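Local coordinates for protein putative transcriptional regulator (Streptomyces coelicolor A3, PDB 2RA5) that probably binds DNA as a GntR-family transcriptional regulator whose UTRA domain holds a bound meso-tartaric acid, at residues Thr107-Asn112 / Leu161-Glu167; Glu145-Tyr149 / Glu200-Glu204; Pro209-Arg215 / Gly228-Pro234. One frame throughout, in Å; residues are numbered along the deposited sequence.

Interaction 1: residues Thr107-Asn112 / Leu161-Glu167; sequences TKVLVN and LDTGQLE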
# COMPACT_ATOMS: atom_id res chain seq x y z
N THR A 107 6.11 -19.19 9.19
CA THR A 107 6.11 -19.44 7.75
C THR A 107 6.10 -20.93 7.40
O THR A 107 6.86 -21.71 7.98
CB THR A 107 7.31 -18.73 7.08
OG1 THR A 107 7.52 -19.25 5.76
CG2 THR A 107 8.57 -18.92 7.90
N LYS A 108 5.23 -21.31 6.47
CA LYS A 108 5.21 -22.69 5.96
C LYS A 108 5.35 -22.77 4.43
O LYS A 108 4.51 -22.26 3.69
CB LYS A 108 3.93 -23.40 6.40
CG LYS A 108 3.92 -23.70 7.89
CD LYS A 108 2.81 -24.66 8.25
CE LYS A 108 2.79 -24.94 9.75
NZ LYS A 108 1.64 -25.80 10.14
N VAL A 109 6.40 -23.42 3.96
CA VAL A 109 6.62 -23.56 2.52
C VAL A 109 5.65 -24.53 1.84
O VAL A 109 5.57 -25.69 2.21
CB VAL A 109 8.03 -24.04 2.22
CG1 VAL A 109 8.22 -24.10 0.72
CG2 VAL A 109 9.05 -23.13 2.86
N LEU A 110 4.93 -24.05 0.84
CA LEU A 110 3.99 -24.88 0.08
C LEU A 110 4.51 -25.32 -1.29
O LEU A 110 4.05 -26.32 -1.83
CB LEU A 110 2.66 -24.15 -0.11
CG LEU A 110 1.95 -23.66 1.15
CD1 LEU A 110 0.47 -23.47 0.86
CD2 LEU A 110 2.14 -24.65 2.28
N VAL A 111 5.44 -24.57 -1.86
CA VAL A 111 6.01 -24.92 -3.14
C VAL A 111 7.47 -24.49 -3.23
O VAL A 111 7.81 -23.34 -2.95
CB VAL A 111 5.25 -24.30 -4.32
CG1 VAL A 111 6.06 -24.45 -5.60
CG2 VAL A 111 3.87 -24.95 -4.47
N ASN A 112 8.32 -25.43 -3.60
CA ASN A 112 9.70 -25.11 -3.92
C ASN A 112 10.13 -25.81 -5.24
O ASN A 112 10.54 -26.96 -5.27
CB ASN A 112 10.59 -25.49 -2.74
CG ASN A 112 11.99 -24.97 -2.86
OD1 ASN A 112 12.41 -24.49 -3.91
ND2 ASN A 112 12.73 -25.07 -1.78
N LEU A 161 17.90 -22.75 -2.12
CA LEU A 161 16.56 -22.39 -1.68
C LEU A 161 15.94 -23.43 -0.74
O LEU A 161 14.73 -23.43 -0.54
CB LEU A 161 15.66 -22.14 -2.89
CG LEU A 161 16.15 -21.08 -3.89
CD1 LEU A 161 17.15 -21.65 -4.90
CD2 LEU A 161 14.98 -20.44 -4.62
N ASP A 162 16.77 -24.28 -0.15
CA ASP A 162 16.32 -25.34 0.76
C ASP A 162 15.03 -24.99 1.51
O ASP A 162 14.99 -24.03 2.28
CB ASP A 162 17.42 -25.69 1.76
CG ASP A 162 16.92 -26.55 2.92
OD1 ASP A 162 17.17 -26.17 4.08
OD2 ASP A 162 16.28 -27.60 2.67
N THR A 163 13.98 -25.78 1.27
CA THR A 163 12.79 -25.67 2.09
C THR A 163 13.26 -25.98 3.49
O THR A 163 14.10 -26.87 3.68
CB THR A 163 11.70 -26.69 1.67
OG1 THR A 163 12.32 -27.89 1.19
CG2 THR A 163 10.83 -26.14 0.56
N GLY A 164 12.76 -25.26 4.48
CA GLY A 164 13.24 -25.46 5.84
C GLY A 164 13.98 -24.23 6.31
O GLY A 164 13.57 -23.60 7.27
N GLN A 165 15.07 -23.89 5.62
CA GLN A 165 15.72 -22.61 5.86
C GLN A 165 14.67 -21.52 5.76
O GLN A 165 14.70 -20.54 6.49
CB GLN A 165 16.80 -22.37 4.83
CG GLN A 165 17.88 -23.39 4.87
CD GLN A 165 19.21 -22.75 5.15
OE1 GLN A 165 20.06 -22.65 4.26
NE2 GLN A 165 19.40 -22.28 6.38
N LEU A 166 13.72 -21.74 4.85
CA LEU A 166 12.68 -20.78 4.54
C LEU A 166 11.62 -20.68 5.64
O LEU A 166 10.89 -19.69 5.72
CB LEU A 166 12.03 -21.16 3.21
CG LEU A 166 12.78 -20.56 2.02
CD1 LEU A 166 12.52 -21.36 0.75
CD2 LEU A 166 12.42 -19.09 1.83
N GLU A 167 11.51 -21.72 6.45
CA GLU A 167 10.56 -21.70 7.55
C GLU A 167 11.20 -21.04 8.77
O GLU A 167 10.51 -20.59 9.68
CB GLU A 167 10.05 -23.11 7.84
CG GLU A 167 9.20 -23.69 6.71
CD GLU A 167 8.81 -25.14 6.93
OE1 GLU A 167 7.63 -25.50 6.70
OE2 GLU A 167 9.69 -25.93 7.34
O HOH W 1 8.27 -20.11 10.96
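Asn-112 and Leu-161 are joined by a hydrogen bond: the amide ND2 of Asn-112 donates to the carbonyl O of Leu-161 at 2.9 Å. The bond is bent, 131° at the hydrogen, and the nitrogen stands above the carbonyl plane, 51° out of it. With CG of Asn-112 anti to the backbone N (chi1 -169°), the amide is carried across to the loop ahead of the helix. At the other end of the strand one water joins the backbones, accepting from Thr-107 N and donating to Glu-167 O. Beside it, Thr-107 OG1 gives a weak, long bond (3.4 Å) to Leu-166 O, while CG2 of the same threonine presses on Glu-167 O. The contact thus packs the short helix 165-168 of the UTRA domain, with Gly-164 as its N-cap residue, and the loop before it against 106-116, an outermost strand, within this chain, of the six-stranded antiparallel sheet. A classic beta bulge at Leu-110 and Val-111, both facing Glu-137 on the adjoining strand, interrupts the regular alternation just before Asn-112. Between the polar ends, the two methyls of Val-109 divide the packing. CG1 meets Thr-163 CG2 at 3.3 Å, and CG2 meets Leu-166 CB at 3.6 Å, the side chains crossing at about a right angle in both pairs. Thr-163 CG2 also touches Asn-112, 3.2 Å from ND2, the two side chains crossing obliquely. Farther out, the extended chain of Glu-167 runs beside the strand, CG 3.3 Å from Thr-107 O, and Leu-166 turns to Leu-174 of helix 171-177.

Interaction 2: residues Glu145-Tyr149 / Glu200-Glu204; sequences EPMAY and ERLGE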
# COMPACT_ATOMS: atom_id res chain seq x y z
N GLU A 145 -3.36 -18.64 12.45
CA GLU A 145 -4.28 -18.25 11.39
C GLU A 145 -3.52 -17.71 10.17
O GLU A 145 -2.49 -17.04 10.31
CB GLU A 145 -5.27 -17.21 11.90
CG GLU A 145 -6.54 -17.08 11.06
CD GLU A 145 -7.51 -16.06 11.62
OE1 GLU A 145 -7.31 -15.62 12.78
OE2 GLU A 145 -8.49 -15.71 10.91
N PRO A 146 -4.01 -18.01 8.95
CA PRO A 146 -3.32 -17.61 7.72
C PRO A 146 -3.44 -16.11 7.47
O PRO A 146 -4.53 -15.55 7.51
CB PRO A 146 -4.07 -18.39 6.63
CG PRO A 146 -4.84 -19.44 7.34
CD PRO A 146 -5.18 -18.85 8.67
N MSE A 147 -2.31 -15.48 7.20
CA MSE A 147 -2.24 -14.03 7.05
C MSE A 147 -2.00 -13.60 5.60
O MSE A 147 -2.62 -12.66 5.09
CB MSE A 147 -1.13 -13.49 7.92
CG MSE A 147 -0.94 -12.01 7.78
SE MSE A 147 0.60 -11.47 8.82
CE MSE A 147 1.96 -11.54 7.41
N ALA A 148 -1.10 -14.32 4.94
CA ALA A 148 -0.65 -13.95 3.61
C ALA A 148 -0.20 -15.16 2.82
O ALA A 148 0.29 -16.14 3.39
CB ALA A 148 0.47 -12.94 3.71
N TYR A 149 -0.38 -15.08 1.50
CA TYR A 149 0.14 -16.07 0.56
C TYR A 149 1.25 -15.48 -0.34
O TYR A 149 0.99 -14.58 -1.14
CB TYR A 149 -0.99 -16.65 -0.30
CG TYR A 149 -0.60 -17.97 -0.88
CD1 TYR A 149 -0.34 -19.05 -0.05
CD2 TYR A 149 -0.44 -18.14 -2.25
CE1 TYR A 149 0.04 -20.26 -0.56
CE2 TYR A 149 -0.06 -19.36 -2.77
CZ TYR A 149 0.18 -20.42 -1.91
OH TYR A 149 0.57 -21.65 -2.39
N GLU A 200 -9.26 -20.32 -0.93
CA GLU A 200 -9.06 -21.54 -0.14
C GLU A 200 -7.78 -21.51 0.71
O GLU A 200 -7.83 -21.70 1.93
CB GLU A 200 -9.07 -22.78 -1.04
CG GLU A 200 -10.45 -23.38 -1.26
CD GLU A 200 -10.40 -24.78 -1.86
OE1 GLU A 200 -9.43 -25.08 -2.59
OE2 GLU A 200 -11.33 -25.58 -1.59
N ARG A 201 -6.65 -21.25 0.06
CA ARG A 201 -5.34 -21.25 0.72
C ARG A 201 -5.33 -20.41 1.99
O ARG A 201 -4.57 -20.70 2.93
CB ARG A 201 -4.25 -20.73 -0.24
CG ARG A 201 -4.24 -21.39 -1.62
CD ARG A 201 -3.31 -20.65 -2.58
NE ARG A 201 -3.61 -20.97 -3.98
CZ ARG A 201 -3.08 -20.33 -5.02
NH1 ARG A 201 -2.22 -19.33 -4.83
NH2 ARG A 201 -3.41 -20.68 -6.26
N LEU A 202 -6.16 -19.38 2.03
CA LEU A 202 -6.13 -18.40 3.11
C LEU A 202 -7.28 -18.53 4.11
O LEU A 202 -7.22 -17.98 5.20
CB LEU A 202 -6.07 -16.97 2.53
CG LEU A 202 -4.74 -16.48 1.93
CD1 LEU A 202 -4.92 -15.14 1.20
CD2 LEU A 202 -3.65 -16.39 3.00
N GLY A 203 -8.33 -19.27 3.73
CA GLY A 203 -9.46 -19.49 4.61
C GLY A 203 -10.57 -18.48 4.39
O GLY A 203 -11.21 -18.00 5.33
N GLU A 204 -10.80 -18.15 3.13
CA GLU A 204 -11.72 -17.08 2.76
C GLU A 204 -12.61 -17.49 1.60
O GLU A 204 -12.24 -18.34 0.78
CB GLU A 204 -10.92 -15.83 2.38
CG GLU A 204 -11.62 -14.51 2.66
CD GLU A 204 -10.98 -13.73 3.80
OE1 GLU A 204 -10.88 -12.49 3.66
OE2 GLU A 204 -10.58 -14.35 4.81
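Arg-201, in the last turn of helix 196-202, meets Tyr-149 through its aliphatic part. Its CG is anti to the carbonyl carbon (chi1 -50°) and the chain runs extended to NE, which lays CD over one face of the phenol ring. CD stands 3.6 Å from the ring centroid of Tyr-149 and 17° off its normal, a CH-pi contact. Beyond it the guanidinium descends past the rim, NH1 reaching Tyr-149 CE2 at 3.0 Å, with the two planes 57° apart. The phenol's polar end is held elsewhere: its OH is hydrogen-bonded to Glu-137 of strand 132-142. Leu-202, buried, follows with the largest share of the interface. Its CD2 lies against the strand backbone, 3.7 Å from Ala-148 C, and reaches both flanking side chains, at 4.2 Å from Pro-146 CB and likewise from Tyr-149 CB. The backbone O of Leu-202 faces the pyrrolidine ring of Pro-146, 3.5 Å from its CB. Leu-202 also packs on Leu-139 of strand 132-142 and Thr-231 of strand 224-232, so the helix end spans strand 145-154 and both its neighbours. Gly-203 then ends the helix in a Schellman motif, with positive phi and its N bonded back to Glu-200 O at 3.1 Å, a backbone turn where any side chain would collide with the carbonyl O of Leu-202, which suits glycine. The carboxylate of Glu-204 reaches back to Arg-233 in a salt bridge; Glu-145 at the start of the strand binds the same arginine. Across the interface itself the chemistry is apolar and CH-pi, which leaves shape and burial to seat the helix end, while the two carboxylates at its margin both pair with Arg-233, which probably lessens their mutual repulsion.

Interaction 3: residues Pro209-Arg215 / Gly228-Pro234; sequences PLLTMER and GTHTYRP. With SRT (S,R meso-tartaric acid), chain B.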
# COMPACT_ATOMS: atom_id res chain seq x y z
N PRO A 209 -12.55 -9.68 -0.78
CA PRO A 209 -11.47 -8.73 -1.06
C PRO A 209 -10.14 -9.19 -0.48
O PRO A 209 -10.07 -9.59 0.69
CB PRO A 209 -11.95 -7.46 -0.33
CG PRO A 209 -12.88 -7.98 0.72
CD PRO A 209 -13.63 -9.03 -0.02
N LEU A 210 -9.08 -9.15 -1.29
CA LEU A 210 -7.74 -9.43 -0.79
C LEU A 210 -6.83 -8.25 -1.04
O LEU A 210 -7.01 -7.49 -2.01
CB LEU A 210 -7.15 -10.67 -1.47
CG LEU A 210 -7.67 -12.07 -1.14
CD1 LEU A 210 -6.69 -13.09 -1.70
CD2 LEU A 210 -7.88 -12.31 0.34
N LEU A 211 -5.84 -8.08 -0.17
CA LEU A 211 -4.83 -7.07 -0.38
C LEU A 211 -3.76 -7.71 -1.25
O LEU A 211 -3.32 -8.82 -0.99
CB LEU A 211 -4.25 -6.61 0.96
CG LEU A 211 -3.40 -5.33 1.06
CD1 LEU A 211 -4.08 -4.12 0.41
CD2 LEU A 211 -3.10 -5.04 2.52
N THR A 212 -3.36 -7.03 -2.31
CA THR A 212 -2.33 -7.59 -3.16
C THR A 212 -1.11 -6.70 -3.23
O THR A 212 -1.19 -5.48 -3.14
CB THR A 212 -2.83 -7.83 -4.60
OG1 THR A 212 -3.02 -6.57 -5.25
CG2 THR A 212 -4.13 -8.65 -4.61
N MSE A 213 0.04 -7.34 -3.42
CA MSE A 213 1.22 -6.57 -3.75
C MSE A 213 2.20 -7.32 -4.68
O MSE A 213 2.35 -8.55 -4.63
CB MSE A 213 1.86 -6.07 -2.47
CG MSE A 213 3.00 -6.87 -1.96
SE MSE A 213 4.64 -5.84 -2.13
CE MSE A 213 5.74 -6.86 -0.88
N GLU A 214 2.82 -6.56 -5.56
CA GLU A 214 3.82 -7.10 -6.47
C GLU A 214 5.11 -6.33 -6.25
O GLU A 214 5.09 -5.11 -6.11
CB GLU A 214 3.38 -6.98 -7.92
CG GLU A 214 2.40 -8.04 -8.39
CD GLU A 214 1.93 -7.79 -9.81
OE1 GLU A 214 2.69 -7.18 -10.60
OE2 GLU A 214 0.79 -8.17 -10.14
N ARG A 215 6.23 -7.04 -6.21
CA ARG A 215 7.50 -6.40 -5.94
C ARG A 215 8.61 -6.99 -6.81
O ARG A 215 8.68 -8.20 -7.00
CB ARG A 215 7.82 -6.55 -4.46
CG ARG A 215 9.22 -6.16 -4.04
CD ARG A 215 9.51 -6.67 -2.64
NE ARG A 215 9.51 -8.14 -2.52
CZ ARG A 215 9.37 -8.79 -1.37
NH1 ARG A 215 9.39 -10.13 -1.34
NH2 ARG A 215 9.23 -8.12 -0.23
N GLY A 228 8.17 -10.96 -6.55
CA GLY A 228 7.18 -11.52 -5.66
C GLY A 228 5.79 -11.07 -6.03
O GLY A 228 5.57 -9.94 -6.47
N THR A 229 4.86 -11.98 -5.87
CA THR A 229 3.46 -11.69 -6.12
C THR A 229 2.68 -12.24 -4.92
O THR A 229 2.63 -13.44 -4.69
CB THR A 229 3.01 -12.25 -7.52
OG1 THR A 229 1.78 -11.65 -7.93
CG2 THR A 229 2.89 -13.80 -7.53
N HIS A 230 2.11 -11.33 -4.13
CA HIS A 230 1.58 -11.68 -2.83
C HIS A 230 0.13 -11.29 -2.63
O HIS A 230 -0.35 -10.32 -3.22
CB HIS A 230 2.41 -11.01 -1.74
CG HIS A 230 3.88 -11.20 -1.88
ND1 HIS A 230 4.78 -10.18 -1.78
CD2 HIS A 230 4.61 -12.32 -2.12
CE1 HIS A 230 6.00 -10.63 -1.94
NE2 HIS A 230 5.92 -11.95 -2.14
N THR A 231 -0.56 -12.05 -1.78
CA THR A 231 -1.93 -11.76 -1.33
C THR A 231 -2.00 -11.72 0.19
O THR A 231 -1.32 -12.49 0.89
CB THR A 231 -2.91 -12.83 -1.80
OG1 THR A 231 -2.28 -14.12 -1.70
CG2 THR A 231 -3.33 -12.58 -3.24
N TYR A 232 -2.82 -10.82 0.71
CA TYR A 232 -2.98 -10.67 2.15
C TYR A 232 -4.44 -10.59 2.53
O TYR A 232 -5.21 -9.85 1.89
CB TYR A 232 -2.30 -9.40 2.63
CG TYR A 232 -0.88 -9.23 2.16
CD1 TYR A 232 -0.60 -8.68 0.92
CD2 TYR A 232 0.19 -9.62 2.96
CE1 TYR A 232 0.70 -8.52 0.48
CE2 TYR A 232 1.49 -9.47 2.53
CZ TYR A 232 1.75 -8.92 1.30
OH TYR A 232 3.06 -8.77 0.88
N ARG A 233 -4.82 -11.32 3.58
CA ARG A 233 -6.16 -11.20 4.18
C ARG A 233 -6.31 -9.83 4.85
O ARG A 233 -5.65 -9.58 5.87
CB ARG A 233 -6.38 -12.29 5.23
CG ARG A 233 -6.15 -13.71 4.72
CD ARG A 233 -6.55 -14.71 5.78
NE ARG A 233 -7.95 -14.59 6.13
CZ ARG A 233 -8.48 -15.03 7.27
NH1 ARG A 233 -9.77 -14.88 7.50
NH2 ARG A 233 -7.70 -15.61 8.18
N PRO A 234 -7.14 -8.94 4.27
CA PRO A 234 -7.25 -7.55 4.74
C PRO A 234 -7.68 -7.41 6.21
O PRO A 234 -7.36 -6.41 6.84
CB PRO A 234 -8.29 -6.92 3.79
CG PRO A 234 -8.97 -8.10 3.13
CD PRO A 234 -7.90 -9.14 3.02
O1 SRT B . 9.44 -12.15 0.67
O11 SRT B . 8.06 -10.78 1.76
C1 SRT B . 9.00 -11.64 1.74
C2 SRT B . 9.59 -12.09 3.06
O2 SRT B . 10.67 -13.00 2.83
C3 SRT B . 10.00 -10.90 3.96
O3 SRT B . 10.07 -11.26 5.35
C4 SRT B . 11.34 -10.37 3.57
O4 SRT B . 12.39 -10.80 4.14
O41 SRT B . 11.32 -9.50 2.68
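Met-213, a selenomethionine, overlaps the edge of the Tyr-232 ring, its CG 3.7 Å from CE1 and nearly in the ring plane. The chain bends at chi2 (112°) and brings CE to the edge of the His-230 ring, 3.6 Å from ND1. Replacing Tyr-232 with an alanine would probably leave Met-213 CG without its aromatic neighbour and open a gap beside it. On the same face the edge of the His-230 ring, at CE1, points at one face of the Arg-215 guanidinium, the planes 79° apart, and Arg-215 NH1 donates to O1 of the meso-tartaric acid at 2.9 Å, with a weaker bond to O11; Arg-138 and Leu-171 N also bind this ligand. Paired backbone bonds at Leu-211/Tyr-232, Met-213/His-230 and Arg-215/Gly-228 zip the antiparallel hairpin; His-230 N to Met-213 O is 2.8 Å. Gly-228 leaves room for the histidine, since a CB there would clash with NE2. At the far end Pro-234 CG closes on Pro-209 O. The hairpin lies between strands 184-193 and 145-154, with helix 196-202 against Leu-210 and Thr-231, Phe-239 of strand 239-245 against Leu-211, Met-213 and Tyr-232, and the second subunit meeting Pro-209, Leu-211 and Pro-234.

All three contacts reach the same antiparallel sheet of the UTRA domain. Interactions 2 and 3 lie 11 Å apart between centres and are joined directly: Glu-145 OE2 makes a 2.8 Å salt bridge with Arg-233 NH2, and strands 145-154 and 224-232 are neighbours. Interaction 1, at an outermost strand, touches interaction 2 through Leu-110 CD1 and Tyr-149 CE1 (3.5 Å), with centres about 17 Å apart; it does not reach interaction 3, whose nearest atoms are about 10 Å away. The tartaric acid is bound directly by interaction 3, through Arg-215. The side chains of Leu-166 in interaction 1 and Ala-148 in interaction 2 lie about 6 and 8 Å from it, near the pocket but outside direct contact.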